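Local coordinates for Serine/threonine-protein kinase Tel1 (Chaetomium thermophilum, PDB 6SKY) that probably acts as a DNA damage sensor, phosphorylating serine or threonine followed by glutamine in its protein substrates to activate checkpoint signalling, at residues K2064-H2069 and G2085-L2090. Residues are numbered along the deposited sequence; the frame is centred on the assembly and turned at random.
Sequences KNTVRH and GALAAL
T2066 meets L2087 where helix 2052-2070 runs antiparallel to helix 2077-2097; the axes of segments 2064-2069 and 2085-2090 approach to 10.0 Å, their directions 163° apart. The threonine CB, its bond from CA directed at the other helix, lies 3.9 Å from L2087 CD2. From there the side chain forks. With OG1 at chi1 -59°, beside the backbone N, the methyl CG2 is left anti to that N and makes the main touch: T2066 CG2 rests 3.6 Å from the branch carbon CG of L2087 and 3.8 Å from its CD2, the two side chains lying alongside and heading opposite ways. The hydroxyl OG1 goes to its own helix, hydrogen-bonded to the carbonyl O of G2062 one turn back, so this buried oxygen is satisfied without a partner across the interface. Beyond that bond, T2066 OG1 comes only loosely to L2090 CD1, at 4.4 Å.

L2087 leaves its helix obliquely, yet its end comes nearer, and CD2 reaches the side chains of both T2066 and V2067. There V2067 CG2 meets L2087 CD2 at 4.2 Å, the valine standing roughly perpendicular to the leucine. No hydrogen bond joins the two segments; methyl and branch carbons do all the work.

This is a helical hairpin of the FAT domain's alpha solenoid, well away from the nucleotide site. L2063 and L2070 of the first helix also touch L2087. Helix 2035-2047 packs against both arms, through T2038 on T2066 and L2090, while L1630 of helix 1627-1644 lies against V2067.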
loop_
_atom_site.group_PDB
_atom_site.type_symbol
_atom_site.label_atom_id
_atom_site.label_comp_id
_atom_site.label_asym_id
_atom_site.label_seq_id
_atom_site.Cartn_x
_atom_site.Cartn_y
_atom_site.Cartn_z
ATOM N N LYS A 2064 -43.854 14.116 1.606
ATOM C CA LYS A 2064 -44.451 15.142 2.449
ATOM C C LYS A 2064 -43.764 15.221 3.805
ATOM O O LYS A 2064 -43.427 16.309 4.283
ATOM C CB LYS A 2064 -45.931 14.835 2.602
ATOM C CG LYS A 2064 -46.753 15.834 3.341
ATOM C CD LYS A 2064 -48.102 15.217 3.600
ATOM C CE LYS A 2064 -48.605 14.485 2.366
ATOM N NZ LYS A 2064 -49.489 13.340 2.702
ATOM N N ASN A 2065 -43.551 14.073 4.445
ATOM C CA ASN A 2065 -42.912 14.077 5.754
ATOM C C ASN A 2065 -41.471 14.560 5.675
ATOM O O ASN A 2065 -40.999 15.267 6.571
ATOM C CB ASN A 2065 -42.974 12.682 6.359
ATOM C CG ASN A 2065 -44.385 12.194 6.534
ATOM O OD1 ASN A 2065 -45.251 12.928 7.002
ATOM N ND2 ASN A 2065 -44.634 10.952 6.150
ATOM N N THR A 2066 -40.753 14.195 4.613
ATOM C CA THR A 2066 -39.375 14.649 4.482
ATOM C C THR A 2066 -39.303 16.158 4.323
ATOM O O THR A 2066 -38.432 16.808 4.910
ATOM C CB THR A 2066 -38.699 13.956 3.307
ATOM O OG1 THR A 2066 -38.718 12.546 3.514
ATOM C CG2 THR A 2066 -37.279 14.401 3.199
ATOM N N VAL A 2067 -40.205 16.742 3.535
ATOM C CA VAL A 2067 -40.192 18.194 3.394
ATOM C C VAL A 2067 -40.563 18.866 4.708
ATOM O O VAL A 2067 -39.975 19.886 5.087
ATOM C CB VAL A 2067 -41.117 18.633 2.252
ATOM C CG1 VAL A 2067 -41.250 20.127 2.231
ATOM C CG2 VAL A 2067 -40.559 18.173 0.961
ATOM N N ARG A 2068 -41.530 18.306 5.434
ATOM C CA ARG A 2068 -41.882 18.878 6.727
ATOM C C ARG A 2068 -40.717 18.818 7.697
ATOM O O ARG A 2068 -40.595 19.671 8.578
ATOM C CB ARG A 2068 -43.082 18.161 7.324
ATOM C CG ARG A 2068 -44.406 18.505 6.694
ATOM C CD ARG A 2068 -45.515 18.138 7.644
ATOM N NE ARG A 2068 -46.832 18.161 7.025
ATOM C CZ ARG A 2068 -47.485 17.075 6.629
ATOM N NH1 ARG A 2068 -48.685 17.191 6.081
ATOM N NH2 ARG A 2068 -46.940 15.875 6.782
ATOM N N HIS A 2069 -39.862 17.806 7.572
ATOM C CA HIS A 2069 -38.712 17.716 8.467
ATOM C C HIS A 2069 -37.607 18.680 8.054
ATOM O O HIS A 2069 -36.919 19.242 8.908
ATOM C CB HIS A 2069 -38.187 16.286 8.508
ATOM C CG HIS A 2069 -37.104 16.076 9.514
ATOM N ND1 HIS A 2069 -35.970 15.344 9.246
ATOM C CD2 HIS A 2069 -36.979 16.506 10.791
ATOM C CE1 HIS A 2069 -35.193 15.331 10.312
ATOM N NE2 HIS A 2069 -35.781 16.030 11.264
ATOM N N GLY A 2085 -31.114 13.582 -0.038
ATOM C CA GLY A 2085 -30.923 12.327 -0.737
ATOM C C GLY A 2085 -32.091 11.379 -0.596
ATOM O O GLY A 2085 -32.385 10.618 -1.515
ATOM N N ALA A 2086 -32.762 11.397 0.555
ATOM C CA ALA A 2086 -34.010 10.652 0.694
ATOM C C ALA A 2086 -35.062 11.146 -0.290
ATOM O O ALA A 2086 -35.784 10.346 -0.891
ATOM C CB ALA A 2086 -34.532 10.766 2.122
ATOM N N LEU A 2087 -35.173 12.462 -0.451
ATOM C CA LEU A 2087 -36.080 13.005 -1.456
ATOM C C LEU A 2087 -35.725 12.519 -2.852
ATOM O O LEU A 2087 -36.610 12.162 -3.636
ATOM C CB LEU A 2087 -36.062 14.528 -1.418
ATOM C CG LEU A 2087 -36.805 15.260 -0.312
ATOM C CD1 LEU A 2087 -36.569 16.724 -0.464
ATOM C CD2 LEU A 2087 -38.258 14.958 -0.399
ATOM N N ALA A 2088 -34.434 12.507 -3.186
ATOM C CA ALA A 2088 -34.013 12.054 -4.511
ATOM C C ALA A 2088 -34.321 10.576 -4.731
ATOM O O ALA A 2088 -34.754 10.175 -5.819
ATOM C CB ALA A 2088 -32.529 12.324 -4.702
ATOM N N ALA A 2089 -34.112 9.751 -3.706
ATOM C CA ALA A 2089 -34.434 8.331 -3.796
ATOM C C ALA A 2089 -35.924 8.105 -4.005
ATOM O O ALA A 2089 -36.327 7.300 -4.853
ATOM C CB ALA A 2089 -33.959 7.617 -2.537
ATOM N N LEU A 2090 -36.762 8.786 -3.221
ATOM C CA LEU A 2090 -38.204 8.644 -3.393
ATOM C C LEU A 2090 -38.655 9.125 -4.762
ATOM O O LEU A 2090 -39.582 8.556 -5.343
ATOM C CB LEU A 2090 -38.944 9.400 -2.299
ATOM C CG LEU A 2090 -38.859 8.848 -0.884
ATOM C CD1 LEU A 2090 -39.285 9.897 0.091
ATOM C CD2 LEU A 2090 -39.729 7.651 -0.746
#